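Local coordinates for protein peptide methionine sulfoxide reductase MsrA (Corynebacterium diphtheriae, PDB 4D7L) that reduces the S-epimer of methionine sulfoxide, free or within oxidised proteins, back to methionine, and so probably serves in protein repair, at residues 128-137 with 169-180. Sequence-based numbering, arbitrary orientation.
Sequences FDELVVKAME and QAQRAREIVEHY
One face of the Phe-128 ring is taken by Gln-169, whose amide stacks on it with the two planes 29° apart, its NE2 lying 3.5 Å from Phe-128 CD1. A bend at chi2 folds the glutamine back over the phenyl group, and its CB makes a CH-pi contact with the same ring. At the ring edge, near its plane, comes the backbone N of Ala-173, while Ala-173 CB touches Phe-128 CZ at 4.0 Å. At the other end of the contact, the Tyr-180 ring receives Met-136 on one face. In the conformer described, one of two, Met-136 CB sits 4.2 Å from the ring centroid as a CH-pi donor, the sulfur approaches obliquely in a Met-aromatic contact, and the doubly bent chain curls its CE to within 3.6 Å of Tyr-180 CB. The third flat pairing is polar. Arg-172, with CG anti to its own N (chi1 -176°) and its chain extended as far as NE, grips the Asp-129 carboxylate side-on. Arg-172 NE reaches Asp-129 OD1 at 2.7 Å and Arg-172 NH2 reaches Asp-129 OD2 at 2.8 Å. Both oxygens offer syn lone pairs and the planes are nearly coplanar, a geometry that limits rotation of either group. Between the two rings, Ile-176 fills the middle, its CG2 3.7 Å from Val-132 CG1 and its CD1 against the Asp-129 backbone. Phe-128 and Val-132 also reach Ile-66 of strand 64-69, and on strand 158-161 Phe-128 touches Thr-161 and Val-132 touches Ile-159. Away from the probable active-site Cys-72, segments 128-137 and 169-180, whose axes cross at -43°, exemplify a helix pair packed on the mixed sheet of the alpha+beta MsrA fold, its apolar seam flanked by a bidentate salt bridge.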
loop_
_atom_site.group_PDB
_atom_site.type_symbol
_atom_site.label_atom_id
_atom_site.label_comp_id
_atom_site.label_asym_id
_atom_site.label_seq_id
_atom_site.Cartn_x
_atom_site.Cartn_y
_atom_site.Cartn_z
ATOM N N PHE A 128 -2.237 12.003 -10.380
ATOM C CA PHE A 128 -1.155 11.109 -9.977
ATOM C C PHE A 128 -0.175 11.800 -9.030
ATOM O O PHE A 128 0.159 11.274 -7.957
ATOM C CB PHE A 128 -0.413 10.627 -11.219
ATOM C CG PHE A 128 0.711 9.682 -10.920
ATOM C CD1 PHE A 128 0.475 8.318 -10.816
ATOM C CD2 PHE A 128 2.017 10.148 -10.777
ATOM C CE1 PHE A 128 1.519 7.431 -10.548
ATOM C CE2 PHE A 128 3.075 9.269 -10.513
ATOM C CZ PHE A 128 2.825 7.906 -10.387
ATOM N N ASP A 129 0.257 12.998 -9.427
ATOM C CA ASP A 129 1.208 13.793 -8.652
ATOM C C ASP A 129 0.672 14.058 -7.235
ATOM O O ASP A 129 1.395 13.910 -6.258
ATOM C CB ASP A 129 1.476 15.135 -9.347
ATOM C CG ASP A 129 2.180 14.990 -10.695
ATOM O OD1 ASP A 129 2.623 13.872 -11.056
ATOM O OD2 ASP A 129 2.232 15.997 -11.428
ATOM N N GLU A 130 -0.596 14.455 -7.141
ATOM C CA GLU A 130 -1.200 14.757 -5.843
ATOM C C GLU A 130 -1.261 13.534 -4.936
ATOM O O GLU A 130 -1.084 13.642 -3.718
ATOM C CB GLU A 130 -2.608 15.337 -6.041
ATOM C CG GLU A 130 -2.567 16.749 -6.622
ATOM C CD GLU A 130 -3.945 17.364 -6.844
ATOM O OE1 GLU A 130 -4.858 16.671 -7.340
ATOM O OE2 GLU A 130 -4.099 18.562 -6.544
ATOM N N LEU A 131 -1.526 12.370 -5.520
ATOM C CA LEU A 131 -1.622 11.153 -4.721
ATOM C C LEU A 131 -0.236 10.720 -4.237
ATOM O O LEU A 131 -0.094 10.212 -3.121
ATOM C CB LEU A 131 -2.303 10.027 -5.529
ATOM C CG LEU A 131 -3.803 10.277 -5.807
ATOM C CD1 LEU A 131 -4.348 9.228 -6.744
ATOM C CD2 LEU A 131 -4.584 10.240 -4.487
ATOM N N VAL A 132 0.786 10.902 -5.070
ATOM C CA VAL A 132 2.146 10.597 -4.602
ATOM C C VAL A 132 2.523 11.501 -3.432
ATOM O O VAL A 132 3.065 11.043 -2.414
ATOM C CB VAL A 132 3.206 10.723 -5.744
ATOM C CG1 VAL A 132 4.626 10.610 -5.184
ATOM C CG2 VAL A 132 2.978 9.645 -6.818
ATOM N N VAL A 133 2.213 12.786 -3.556
ATOM C CA VAL A 133 2.521 13.742 -2.484
ATOM C C VAL A 133 1.762 13.367 -1.211
ATOM O O VAL A 133 2.325 13.381 -0.102
ATOM C CB VAL A 133 2.176 15.196 -2.905
ATOM C CG1 VAL A 133 2.175 16.135 -1.695
ATOM C CG2 VAL A 133 3.156 15.688 -3.973
ATOM N N LYS A 134 0.493 12.995 -1.367
ATOM C CA LYS A 134 -0.306 12.620 -0.205
ATOM C C LYS A 134 0.301 11.415 0.510
ATOM O O LYS A 134 0.394 11.394 1.731
ATOM C CB LYS A 134 -1.745 12.300 -0.599
ATOM C CG LYS A 134 -2.655 12.198 0.618
ATOM C CD LYS A 134 -4.081 11.956 0.206
ATOM C CE LYS A 134 -4.960 13.135 0.535
ATOM N NZ LYS A 134 -5.477 13.058 1.930
ATOM N N ALA A 135 0.719 10.416 -0.256
ATOM C CA ALA A 135 1.400 9.258 0.330
ATOM C C ALA A 135 2.685 9.657 1.060
ATOM O O ALA A 135 2.933 9.211 2.184
ATOM C CB ALA A 135 1.715 8.249 -0.724
ATOM N N MET A 136 3.516 10.470 0.406
ATOM C CA MET A 136 4.785 10.912 0.998
ATOM C C MET A 136 4.558 11.633 2.329
ATOM O O MET A 136 5.300 11.429 3.296
ATOM C CB MET A 136 5.557 11.832 0.038
ATOM C CG MET A 136 6.373 11.070 -1.002
ATOM S SD MET A 136 7.707 10.074 -0.282
ATOM C CE MET A 136 8.978 11.299 0.019
ATOM N N GLU A 137 3.534 12.475 2.382
ATOM C CA GLU A 137 3.293 13.290 3.570
ATOM C C GLU A 137 2.567 12.503 4.665
ATOM O O GLU A 137 2.409 12.983 5.792
ATOM C CB GLU A 137 2.515 14.554 3.190
ATOM C CG GLU A 137 3.318 15.464 2.251
ATOM C CD GLU A 137 2.634 16.789 1.941
ATOM O OE1 GLU A 137 1.414 16.898 2.155
ATOM O OE2 GLU A 137 3.328 17.724 1.484
ATOM N N GLN A 169 5.050 7.031 -15.511
ATOM C CA GLN A 169 4.513 7.397 -14.203
ATOM C C GLN A 169 5.512 7.035 -13.089
ATOM O O GLN A 169 5.664 7.778 -12.115
ATOM C CB GLN A 169 3.169 6.709 -13.968
ATOM C CG GLN A 169 2.092 7.112 -14.980
ATOM C CD GLN A 169 1.443 8.447 -14.683
ATOM O OE1 GLN A 169 2.060 9.503 -14.827
ATOM N NE2 GLN A 169 0.179 8.404 -14.267
ATOM N N ALA A 170 6.200 5.901 -13.220
ATOM C CA ALA A 170 7.223 5.551 -12.226
ATOM C C ALA A 170 8.323 6.621 -12.205
ATOM O O ALA A 170 8.761 7.080 -11.148
ATOM C CB ALA A 170 7.815 4.187 -12.516
ATOM N N GLN A 171 8.748 7.049 -13.383
ATOM C CA GLN A 171 9.765 8.091 -13.443
ATOM C C GLN A 171 9.250 9.380 -12.800
ATOM O O GLN A 171 9.963 10.093 -12.090
ATOM C CB GLN A 171 10.180 8.339 -14.901
ATOM C CG GLN A 171 11.385 9.269 -15.019
ATOM C CD GLN A 171 12.524 8.876 -14.071
ATOM O OE1 GLN A 171 12.818 7.685 -13.864
ATOM N NE2 GLN A 171 13.172 9.883 -13.495
ATOM N N ARG A 172 7.982 9.664 -13.035
ATOM C CA ARG A 172 7.369 10.832 -12.458
ATOM C C ARG A 172 7.328 10.749 -10.914
ATOM O O ARG A 172 7.603 11.723 -10.217
ATOM C CB ARG A 172 5.991 10.981 -13.089
ATOM C CG ARG A 172 5.235 12.158 -12.715
ATOM C CD ARG A 172 4.158 12.398 -13.766
ATOM N NE ARG A 172 3.618 13.721 -13.565
ATOM C CZ ARG A 172 3.856 14.762 -14.347
ATOM N NH1 ARG A 172 4.586 14.634 -15.456
ATOM N NH2 ARG A 172 3.321 15.934 -14.025
ATOM N N ALA A 173 7.001 9.579 -10.376
ATOM C CA ALA A 173 6.994 9.401 -8.926
ATOM C C ALA A 173 8.403 9.575 -8.357
ATOM O O ALA A 173 8.608 10.213 -7.312
ATOM C CB ALA A 173 6.416 8.036 -8.571
ATOM N N ARG A 174 9.398 9.029 -9.054
ATOM C CA ARG A 174 10.771 9.210 -8.611
ATOM C C ARG A 174 11.144 10.689 -8.527
ATOM O O ARG A 174 11.853 11.085 -7.597
ATOM C CB ARG A 174 11.747 8.472 -9.531
ATOM C CG ARG A 174 11.589 6.939 -9.446
ATOM C CD ARG A 174 12.579 6.204 -10.369
ATOM N NE ARG A 174 12.181 4.792 -10.460
ATOM C CZ ARG A 174 11.767 4.212 -11.577
ATOM N NH1 ARG A 174 11.721 4.920 -12.700
ATOM N NH2 ARG A 174 11.397 2.930 -11.570
ATOM N N GLU A 175 10.714 11.491 -9.500
ATOM C CA GLU A 175 11.012 12.927 -9.458
ATOM C C GLU A 175 10.361 13.607 -8.265
ATOM O O GLU A 175 10.930 14.519 -7.674
ATOM C CB GLU A 175 10.587 13.676 -10.729
ATOM C CG GLU A 175 11.519 13.446 -11.885
ATOM C CD GLU A 175 11.188 14.288 -13.111
ATOM O OE1 GLU A 175 10.755 15.468 -12.968
ATOM O OE2 GLU A 175 11.301 13.726 -14.218
ATOM N N ILE A 176 9.115 13.254 -7.993
ATOM C CA ILE A 176 8.442 13.834 -6.847
ATOM C C ILE A 176 9.158 13.365 -5.599
ATOM O O ILE A 176 9.550 14.161 -4.747
ATOM C CB ILE A 176 6.969 13.449 -6.796
ATOM C CG1 ILE A 176 6.221 14.091 -7.956
ATOM C CG2 ILE A 176 6.343 13.890 -5.488
ATOM C CD1 ILE A 176 4.803 13.566 -8.139
ATOM N N VAL A 177 9.415 12.066 -5.524
ATOM C CA VAL A 177 9.972 11.537 -4.301
ATOM C C VAL A 177 11.361 12.123 -4.082
ATOM O O VAL A 177 11.705 12.513 -2.972
ATOM C CB VAL A 177 9.968 9.985 -4.320
ATOM C CG1 VAL A 177 10.747 9.433 -3.163
ATOM C CG2 VAL A 177 8.520 9.491 -4.249
ATOM N N GLU A 178 12.138 12.269 -5.146
ATOM C CA GLU A 178 13.474 12.822 -5.020
ATOM C C GLU A 178 13.499 14.288 -4.588
ATOM O O GLU A 178 14.481 14.755 -4.001
ATOM C CB GLU A 178 14.235 12.680 -6.347
ATOM N N HIS A 179 12.417 15.008 -4.868
ATOM C CA HIS A 179 12.285 16.395 -4.437
ATOM C C HIS A 179 12.158 16.530 -2.910
ATOM O O HIS A 179 12.423 17.594 -2.345
ATOM C CB HIS A 179 11.067 17.017 -5.120
ATOM C CG HIS A 179 11.169 18.494 -5.329
ATOM N ND1 HIS A 179 12.071 19.064 -6.204
ATOM C CD2 HIS A 179 10.462 19.521 -4.795
ATOM C CE1 HIS A 179 11.923 20.376 -6.192
ATOM N NE2 HIS A 179 10.951 20.680 -5.348
ATOM N N TYR A 180 11.748 15.453 -2.245
ATOM C CA TYR A 180 11.698 15.426 -0.774
ATOM C C TYR A 180 13.043 15.078 -0.125
ATOM O O TYR A 180 13.225 15.284 1.076
ATOM C CB TYR A 180 10.698 14.390 -0.282
ATOM C CG TYR A 180 9.286 14.837 -0.342
ATOM C CD1 TYR A 180 8.713 15.523 0.717
ATOM C CD2 TYR A 180 8.515 14.570 -1.465
ATOM C CE1 TYR A 180 7.409 15.939 0.664
ATOM C CE2 TYR A 180 7.197 14.977 -1.535
ATOM C CZ TYR A 180 6.648 15.656 -0.470
ATOM O OH TYR A 180 5.342 16.063 -0.547
#